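Local coordinates for glycoside hydrolase family 16 protein (PDB 6T2N) that probably cuts mucin O-glycan chains internally, as an endo-acting beta-galactosidase of a human gut bacterium that begins mucin breakdown, at residues 164-169 against 227-232; 191-196 against 238-243; 153-156 against 161-164. All blocks are in the same frame, centred on the assembly; numbering follows the deposited sequence.

Interaction 1 of 3, residues 164-169 against 227-232; sequences IWLLGK and YVMEWD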
loop_
_atom_site.group_PDB
_atom_site.type_symbol
_atom_site.label_atom_id
_atom_site.label_comp_id
_atom_site.label_asym_id
_atom_site.label_seq_id
_atom_site.Cartn_x
_atom_site.Cartn_y
_atom_site.Cartn_z
ATOM N N ILE A 164 -0.218 -3.493 1.834
ATOM C CA ILE A 164 0.607 -3.118 0.657
ATOM C C ILE A 164 -0.328 -2.411 -0.316
ATOM O O ILE A 164 -1.269 -3.044 -0.768
ATOM C CB ILE A 164 1.208 -4.393 0.064
ATOM C CG1 ILE A 164 2.026 -5.105 1.135
ATOM C CG2 ILE A 164 1.988 -4.145 -1.216
ATOM C CD1 ILE A 164 2.179 -6.578 0.851
ATOM N N TRP A 165 -0.073 -1.145 -0.625
ATOM C CA TRP A 165 -0.998 -0.400 -1.499
ATOM C C TRP A 165 -0.351 0.823 -2.158
ATOM O O TRP A 165 0.698 1.267 -1.724
ATOM C CB TRP A 165 -2.236 -0.090 -0.692
ATOM C CG TRP A 165 -1.952 0.762 0.483
ATOM C CD1 TRP A 165 -1.204 0.428 1.561
ATOM C CD2 TRP A 165 -2.432 2.091 0.720
ATOM N NE1 TRP A 165 -1.164 1.475 2.428
ATOM C CE2 TRP A 165 -1.915 2.502 1.949
ATOM C CE3 TRP A 165 -3.232 2.985 0.008
ATOM C CZ2 TRP A 165 -2.168 3.752 2.486
ATOM C CZ3 TRP A 165 -3.493 4.217 0.548
ATOM C CH2 TRP A 165 -2.968 4.592 1.777
ATOM N N LEU A 166 -0.941 1.235 -3.278
ATOM C CA LEU A 166 -0.486 2.330 -4.176
ATOM C C LEU A 166 -1.645 3.312 -4.429
ATOM O O LEU A 166 -2.787 2.872 -4.519
ATOM C CB LEU A 166 -0.022 1.721 -5.498
ATOM C CG LEU A 166 1.010 0.600 -5.386
ATOM C CD1 LEU A 166 0.379 -0.796 -5.391
ATOM C CD2 LEU A 166 2.036 0.717 -6.492
ATOM N N LEU A 167 -1.307 4.599 -4.468
ATOM C CA LEU A 167 -2.168 5.775 -4.748
ATOM C C LEU A 167 -1.630 6.442 -6.016
ATOM O O LEU A 167 -0.378 6.569 -6.110
ATOM C CB LEU A 167 -2.068 6.783 -3.599
ATOM C CG LEU A 167 -2.837 6.459 -2.319
ATOM C CD1 LEU A 167 -2.340 7.305 -1.134
ATOM C CD2 LEU A 167 -4.331 6.630 -2.533
ATOM N N GLY A 168 -2.537 6.865 -6.924
ATOM C CA GLY A 168 -2.245 7.473 -8.254
ATOM C C GLY A 168 -1.993 9.010 -8.082
ATOM O O GLY A 168 -2.690 9.733 -7.283
ATOM N N LYS A 169 -0.877 9.451 -8.704
ATOM C CA LYS A 169 -0.461 10.881 -8.631
ATOM C C LYS A 169 -0.824 11.430 -9.996
ATOM O O LYS A 169 -0.313 10.904 -10.991
ATOM C CB LYS A 169 1.010 11.107 -8.239
ATOM C CG LYS A 169 1.381 12.574 -7.963
ATOM C CD LYS A 169 2.875 12.850 -7.958
ATOM C CE LYS A 169 3.588 11.967 -6.951
ATOM N NZ LYS A 169 4.794 11.325 -7.521
ATOM N N TYR A 227 2.980 -11.017 -3.043
ATOM C CA TYR A 227 1.810 -10.232 -3.495
ATOM C C TYR A 227 2.241 -9.607 -4.817
ATOM O O TYR A 227 3.292 -9.021 -4.865
ATOM C CB TYR A 227 1.392 -9.257 -2.387
ATOM C CG TYR A 227 0.946 -9.916 -1.103
ATOM C CD1 TYR A 227 -0.327 -10.437 -0.949
ATOM C CD2 TYR A 227 1.814 -10.054 -0.034
ATOM C CE1 TYR A 227 -0.734 -11.066 0.223
ATOM C CE2 TYR A 227 1.429 -10.690 1.144
ATOM C CZ TYR A 227 0.146 -11.200 1.285
ATOM O OH TYR A 227 -0.223 -11.822 2.453
ATOM N N VAL A 228 1.493 -9.833 -5.879
ATOM C CA VAL A 228 1.929 -9.506 -7.272
ATOM C C VAL A 228 0.848 -8.728 -8.044
ATOM O O VAL A 228 -0.341 -9.196 -8.200
ATOM C CB VAL A 228 2.248 -10.792 -8.041
ATOM C CG1 VAL A 228 2.987 -10.471 -9.332
ATOM C CG2 VAL A 228 2.972 -11.816 -7.152
ATOM N N MET A 229 1.257 -7.588 -8.570
ATOM C CA MET A 229 0.397 -6.777 -9.437
ATOM C C MET A 229 1.017 -6.763 -10.842
ATOM O O MET A 229 2.083 -6.170 -11.003
ATOM C CB MET A 229 0.309 -5.359 -8.881
ATOM C CG MET A 229 -0.396 -4.456 -9.840
ATOM S SD MET A 229 -0.446 -2.716 -9.401
ATOM C CE MET A 229 1.252 -2.266 -9.747
ATOM N N GLU A 230 0.382 -7.388 -11.838
ATOM C CA GLU A 230 0.664 -7.134 -13.291
ATOM C C GLU A 230 -0.284 -6.015 -13.768
ATOM O O GLU A 230 -1.464 -6.042 -13.344
ATOM C CB GLU A 230 0.536 -8.426 -14.115
ATOM C CG GLU A 230 1.719 -9.380 -14.006
ATOM C CD GLU A 230 1.697 -10.640 -14.868
ATOM O OE1 GLU A 230 0.601 -11.035 -15.335
ATOM O OE2 GLU A 230 2.783 -11.225 -15.097
ATOM N N TRP A 231 0.198 -5.085 -14.610
ATOM C CA TRP A 231 -0.484 -3.810 -14.978
ATOM C C TRP A 231 -0.031 -3.359 -16.374
ATOM O O TRP A 231 1.130 -2.961 -16.517
ATOM C CB TRP A 231 -0.174 -2.770 -13.883
ATOM C CG TRP A 231 -0.640 -1.358 -14.088
ATOM C CD1 TRP A 231 -1.693 -0.949 -14.840
ATOM C CD2 TRP A 231 -0.116 -0.165 -13.480
ATOM N NE1 TRP A 231 -1.848 0.405 -14.759
ATOM C CE2 TRP A 231 -0.885 0.916 -13.938
ATOM C CE3 TRP A 231 0.938 0.117 -12.610
ATOM C CZ2 TRP A 231 -0.645 2.235 -13.552
ATOM C CZ3 TRP A 231 1.179 1.423 -12.220
ATOM C CH2 TRP A 231 0.387 2.471 -12.680
ATOM N N ASP A 232 -0.895 -3.536 -17.374
ATOM C CA ASP A 232 -0.915 -2.840 -18.688
ATOM C C ASP A 232 -1.820 -1.609 -18.671
ATOM O O ASP A 232 -2.537 -1.379 -17.694
ATOM C CB ASP A 232 -1.737 -3.637 -19.669
ATOM C CG ASP A 232 -1.184 -5.038 -20.097
ATOM O OD1 ASP A 232 -0.108 -5.098 -20.779
ATOM O OD2 ASP A 232 -1.964 -6.007 -19.903
#

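Interaction 2 of 3, residues 191-196 against 238-243; sequences DVVYST and LMVDDK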
loop_
_atom_site.group_PDB
_atom_site.type_symbol
_atom_site.label_atom_id
_atom_site.label_comp_id
_atom_site.label_asym_id
_atom_site.label_seq_id
_atom_site.Cartn_x
_atom_site.Cartn_y
_atom_site.Cartn_z
ATOM N N ASP A 191 -7.075 -14.888 8.144
ATOM C CA ASP A 191 -6.643 -15.761 7.012
ATOM C C ASP A 191 -7.145 -15.203 5.657
ATOM O O ASP A 191 -6.843 -15.796 4.606
ATOM C CB ASP A 191 -7.097 -17.208 7.250
ATOM C CG ASP A 191 -6.290 -17.940 8.314
ATOM O OD1 ASP A 191 -5.237 -17.392 8.689
ATOM O OD2 ASP A 191 -6.725 -19.063 8.756
ATOM N N VAL A 192 -7.882 -14.095 5.663
ATOM C CA VAL A 192 -8.428 -13.495 4.420
ATOM C C VAL A 192 -7.536 -12.334 3.989
ATOM O O VAL A 192 -7.345 -11.367 4.811
ATOM C CB VAL A 192 -9.876 -13.017 4.600
ATOM C CG1 VAL A 192 -10.388 -12.371 3.318
ATOM C CG2 VAL A 192 -10.806 -14.126 5.058
ATOM N N VAL A 193 -7.115 -12.420 2.722
ATOM C CA VAL A 193 -6.477 -11.356 1.891
ATOM C C VAL A 193 -7.556 -10.657 1.055
ATOM O O VAL A 193 -8.202 -11.363 0.211
ATOM C CB VAL A 193 -5.424 -11.941 0.927
ATOM C CG1 VAL A 193 -4.779 -10.861 0.084
ATOM C CG2 VAL A 193 -4.344 -12.748 1.627
ATOM N N TYR A 194 -7.682 -9.332 1.241
ATOM C CA TYR A 194 -8.441 -8.371 0.410
ATOM C C TYR A 194 -7.505 -7.660 -0.555
ATOM O O TYR A 194 -6.582 -7.024 -0.087
ATOM C CB TYR A 194 -9.059 -7.290 1.292
ATOM C CG TYR A 194 -10.199 -7.779 2.144
ATOM C CD1 TYR A 194 -9.973 -8.368 3.382
ATOM C CD2 TYR A 194 -11.513 -7.679 1.705
ATOM C CE1 TYR A 194 -11.018 -8.859 4.155
ATOM C CE2 TYR A 194 -12.565 -8.161 2.470
ATOM C CZ TYR A 194 -12.324 -8.757 3.700
ATOM O OH TYR A 194 -13.368 -9.225 4.454
ATOM N N SER A 195 -7.764 -7.728 -1.857
ATOM C CA SER A 195 -7.195 -6.834 -2.903
ATOM C C SER A 195 -8.345 -6.098 -3.597
ATOM O O SER A 195 -9.463 -6.683 -3.712
ATOM C CB SER A 195 -6.377 -7.596 -3.862
ATOM O OG SER A 195 -5.793 -8.717 -3.203
ATOM N N THR A 196 -8.135 -4.811 -3.874
ATOM C CA THR A 196 -9.238 -3.815 -3.919
ATOM C C THR A 196 -8.745 -2.611 -4.722
ATOM O O THR A 196 -7.590 -2.237 -4.565
ATOM C CB THR A 196 -9.809 -3.549 -2.509
ATOM O OG1 THR A 196 -10.429 -4.713 -1.944
ATOM C CG2 THR A 196 -10.918 -2.528 -2.480
ATOM N N LEU A 238 -4.234 -8.431 -9.532
ATOM C CA LEU A 238 -3.733 -8.497 -8.135
ATOM C C LEU A 238 -3.794 -9.941 -7.656
ATOM O O LEU A 238 -4.910 -10.495 -7.470
ATOM C CB LEU A 238 -4.597 -7.635 -7.224
ATOM C CG LEU A 238 -4.639 -6.162 -7.598
ATOM C CD1 LEU A 238 -5.429 -5.400 -6.572
ATOM C CD2 LEU A 238 -3.274 -5.525 -7.730
ATOM N N MET A 239 -2.611 -10.505 -7.421
ATOM C CA MET A 239 -2.458 -11.894 -6.941
ATOM C C MET A 239 -1.750 -11.926 -5.589
ATOM O O MET A 239 -1.066 -10.926 -5.218
ATOM C CB MET A 239 -1.648 -12.723 -7.934
ATOM C CG MET A 239 -2.360 -12.986 -9.266
ATOM S SD MET A 239 -1.154 -13.459 -10.525
ATOM C CE MET A 239 -0.498 -11.835 -10.899
ATOM N N VAL A 240 -2.037 -13.015 -4.872
ATOM C CA VAL A 240 -1.203 -13.623 -3.802
ATOM C C VAL A 240 -0.704 -14.914 -4.390
ATOM O O VAL A 240 -1.561 -15.785 -4.586
ATOM C CB VAL A 240 -1.965 -14.058 -2.539
ATOM C CG1 VAL A 240 -1.025 -14.154 -1.350
ATOM C CG2 VAL A 240 -3.175 -13.199 -2.247
ATOM N N ASP A 241 0.602 -15.099 -4.507
ATOM C CA ASP A 241 1.089 -16.494 -4.517
ATOM C C ASP A 241 0.498 -17.128 -5.765
ATOM O O ASP A 241 -0.001 -18.283 -5.690
ATOM C CB ASP A 241 0.665 -17.231 -3.229
ATOM C CG ASP A 241 1.730 -17.219 -2.148
ATOM O OD1 ASP A 241 2.489 -16.242 -2.089
ATOM O OD2 ASP A 241 1.801 -18.194 -1.410
ATOM N N ASP A 242 0.453 -16.337 -6.838
ATOM C CA ASP A 242 -0.050 -16.800 -8.160
ATOM C C ASP A 242 -1.542 -17.223 -8.098
ATOM O O ASP A 242 -2.002 -17.905 -9.044
ATOM C CB ASP A 242 0.863 -17.935 -8.654
ATOM C CG ASP A 242 2.246 -17.491 -9.118
ATOM O OD1 ASP A 242 2.401 -16.294 -9.469
ATOM O OD2 ASP A 242 3.142 -18.358 -9.172
ATOM N N LYS A 243 -2.283 -16.860 -7.041
ATOM C CA LYS A 243 -3.765 -16.957 -6.984
ATOM C C LYS A 243 -4.343 -15.560 -7.211
ATOM O O LYS A 243 -3.843 -14.599 -6.580
ATOM C CB LYS A 243 -4.223 -17.584 -5.669
ATOM C CG LYS A 243 -3.825 -19.042 -5.532
ATOM C CD LYS A 243 -4.042 -19.641 -4.153
ATOM C CE LYS A 243 -3.411 -21.017 -4.012
ATOM N NZ LYS A 243 -2.781 -21.191 -2.680
#

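Interaction 3 of 3, residues 153-156 against 161-164; sequences KVPK and WPAI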
loop_
_atom_site.group_PDB
_atom_site.type_symbol
_atom_site.label_atom_id
_atom_site.label_comp_id
_atom_site.label_asym_id
_atom_site.label_seq_id
_atom_site.Cartn_x
_atom_site.Cartn_y
_atom_site.Cartn_z
ATOM N N LYS A 153 5.582 -11.391 5.311
ATOM C CA LYS A 153 4.898 -12.098 6.417
ATOM C C LYS A 153 4.100 -11.076 7.221
ATOM O O LYS A 153 4.614 -9.984 7.443
ATOM C CB LYS A 153 5.900 -12.770 7.348
ATOM C CG LYS A 153 5.301 -13.973 8.053
ATOM C CD LYS A 153 6.268 -14.821 8.862
ATOM C CE LYS A 153 5.956 -14.663 10.334
ATOM N NZ LYS A 153 6.828 -15.511 11.170
ATOM N N VAL A 154 2.872 -11.395 7.607
ATOM C CA VAL A 154 1.981 -10.394 8.259
ATOM C C VAL A 154 1.846 -10.767 9.721
ATOM O O VAL A 154 1.880 -11.951 10.096
ATOM C CB VAL A 154 0.580 -10.224 7.623
ATOM C CG1 VAL A 154 0.659 -9.583 6.244
ATOM C CG2 VAL A 154 -0.273 -11.494 7.593
ATOM N N PRO A 155 1.685 -9.728 10.573
ATOM C CA PRO A 155 1.531 -9.929 12.011
ATOM C C PRO A 155 0.165 -10.574 12.195
ATOM O O PRO A 155 -0.557 -10.574 11.272
ATOM C CB PRO A 155 1.581 -8.506 12.559
ATOM C CG PRO A 155 1.033 -7.668 11.408
ATOM C CD PRO A 155 1.654 -8.301 10.188
ATOM N N LYS A 156 -0.142 -11.080 13.378
ATOM C CA LYS A 156 -1.514 -11.546 13.711
ATOM C C LYS A 156 -1.752 -11.257 15.197
ATOM O O LYS A 156 -1.108 -11.933 16.045
ATOM C CB LYS A 156 -1.696 -13.030 13.371
ATOM C CG LYS A 156 -2.932 -13.675 13.972
ATOM C CD LYS A 156 -3.098 -15.128 13.652
ATOM C CE LYS A 156 -4.548 -15.539 13.743
ATOM N NZ LYS A 156 -4.695 -16.976 14.063
ATOM N N TRP A 161 -3.541 -3.967 11.119
ATOM C CA TRP A 161 -3.984 -3.738 9.729
ATOM C C TRP A 161 -2.750 -3.536 8.861
ATOM O O TRP A 161 -2.310 -2.421 8.589
ATOM C CB TRP A 161 -4.949 -2.560 9.698
ATOM C CG TRP A 161 -5.685 -2.318 8.421
ATOM C CD1 TRP A 161 -5.419 -2.773 7.167
ATOM C CD2 TRP A 161 -6.777 -1.417 8.301
ATOM N NE1 TRP A 161 -6.290 -2.237 6.274
ATOM C CE2 TRP A 161 -7.148 -1.412 6.946
ATOM C CE3 TRP A 161 -7.494 -0.640 9.226
ATOM C CZ2 TRP A 161 -8.215 -0.629 6.495
ATOM C CZ3 TRP A 161 -8.560 0.118 8.783
ATOM C CH2 TRP A 161 -8.901 0.133 7.425
ATOM N N PRO A 162 -2.145 -4.642 8.408
ATOM C CA PRO A 162 -1.036 -4.554 7.483
ATOM C C PRO A 162 -1.645 -4.297 6.109
ATOM O O PRO A 162 -2.730 -4.807 5.824
ATOM C CB PRO A 162 -0.343 -5.926 7.580
ATOM C CG PRO A 162 -1.389 -6.878 8.202
ATOM C CD PRO A 162 -2.496 -6.018 8.776
ATOM N N ALA A 163 -0.911 -3.559 5.290
ATOM C CA ALA A 163 -1.350 -3.152 3.947
ATOM C C ALA A 163 -0.131 -2.966 3.053
ATOM O O ALA A 163 0.847 -2.373 3.513
ATOM C CB ALA A 163 -2.150 -1.898 4.044
ATOM N N ILE A 164 -0.218 -3.493 1.834
ATOM C CA ILE A 164 0.607 -3.118 0.657
ATOM C C ILE A 164 -0.328 -2.411 -0.316
ATOM O O ILE A 164 -1.269 -3.044 -0.768
ATOM C CB ILE A 164 1.208 -4.393 0.064
ATOM C CG1 ILE A 164 2.026 -5.105 1.135
ATOM C CG2 ILE A 164 1.988 -4.145 -1.216
ATOM C CD1 ILE A 164 2.179 -6.578 0.851
#

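Interaction 1 of 3, residues 164-169 against 227-232
I164 meets Y227 first along the strand; the two side chains cross at about a right angle, and the isoleucine's CD1 methyl comes at the ring obliquely. Its CG1 branch stands anti to the carbonyl carbon (chi1 -58°) and then runs on extended, which carries CD1 toward the facing sheet, to 3.6 Å from Y227 CD2. From there the methyl also lies 4.1 Å from Y227 CG, near the CB end of the ring; the phenol oxygen belongs to the far end. An aliphatic tip against ring carbons suits a buried apolar contact. W165 turns to the other face of its sheet, where NE1 bonds to N272 OD1. L166 returns to the interior, but more loosely: its CD2 is 4.5 Å from M229 CE. In the long unbranched methionine, chi1 and chi2 are both extended and carry SD outward; a turn about the last torsion (chi3 74°) then sets CE off that line. Beyond L166 the strand ends at G168, whose O accepts a bond from N177 ND2. The touching parts of the two backbones run nearly parallel, 18° apart, yet belong to different sheets of the beta sandwich. Strand 160-168 is bonded to 267-275, 179-181 and 183-184, while 225-231 lies between 146-153 and 235-240; from 146-153, V150 packs on I164, and L148 on both L166 and M229.

Interaction 2 of 3, residues 191-196 against 238-243
L238 reaches from strand 235-240 to S195 on strand 192-198, across the interface between the two sheets of the sandwich. Its CB already lies 3.8 Å from S195 CB. At CG the side chain divides into two branches with different partners. With CG anti to the carbonyl carbon (chi1 -60°) and CD1 extended beyond it (chi2 -176°), CD1 is directed at the facing strand, coming 3.6 Å from S195 CB and 3.9 Å from the backbone N of T196. CD2 instead serves its own sheet, 3.7 Å from M229 CG on strand 225-231. Two residues after L238 and two before S195, valines meet: V193 and V240 point at each other tip to tip, CG1 of V193 standing 3.7 Å from CG2 of V240. Beta-branched valines suit extended strands and present methyls to the facing sheet; L220 packs on V193, and V215 and V245 on V240. Just after V240 the chain reverses in a type I' turn to K243, closed by reciprocal backbone bonds between the two residues. Both aspartates at its centre, D241 and D242, have positive phi, as this turn requires; Asp, like Asn and Gly, tolerates the left-handed backbone region better than most residues. The strands run almost antiparallel, 165° between their directions, but they are not hydrogen-bonding partners: their axes come no closer than 8.1 Å. Serine is small enough to let the leucine come near, and its OG bonds to M182 O, between the short strands 179-181 and 183-184. The contact is thus mostly carbon against carbon, with the approach to T196 N as packing, consistent with cohesion by hydrophobic burial and van der Waals forces.

Interaction 3 of 3, residues 153-156 against 161-164
P162 packs against V154 and P155 where the chain passes from one sheet of the beta sandwich, the jelly-roll fold of glycoside hydrolase family 16, to the other. Strand 146-153 ends at K153, the loop with V154 and P155 follows, and the chain comes back as strand 160-168 in the opposing sheet. The tight part is a cluster of three compact aliphatic groups. V154 crosses the P162 ring at about a right angle; its CG1, anti to the carbonyl carbon (chi1 -69°), lies 4.0 Å from P162 CB. The two proline rings slide past each other in opposite directions, P155 CG standing 4.1 Å from P162 CG. Proline suits both places: its closed ring gives a rigid apolar surface, and it has no N-H that would need a partner in this buried spot. F294 of strand 292-302 touches all three residues and helps to close the cluster. The solvent side is looser. K156 turns away from the strand and is exposed, with its side chain resting on P190 and S221, as suits a long charged residue at a surface. W161 is a separate case: it points to the opposite face of its own strand, where it packs on A274 and E184. At the centre of the tight side, P162 CG is shared equally, 3.9 Å from V154 CG1 and 3.9 Å from P155 CD.

Overall arrangement
Interactions 1 and 2 join the facing sheets of the sandwich; interaction 3 packs the connection between them onto strand 160-168. Interactions 1 and 2, with centres about 13 Å apart, form one continuous apolar layer: Y227 CE1 is 3.5 Å from V240 CG1 and 4.1 Å from V193 CG1, and a probable backbone bond links V228 O to M239 N. Interactions 1 and 3, centres about 17 Å apart, overlap at I164, which touches across interaction 1 only; interaction 3 lies about 12 Å, centre to centre, from interaction 2. The calcium ion, bound at E59, G98 and D297, is about 13 Å from the side chain of I164. Strands 179-181 and 183-184 carry the family 16 signature ExDxxE (EIDMLE) and so probably belong to the active site.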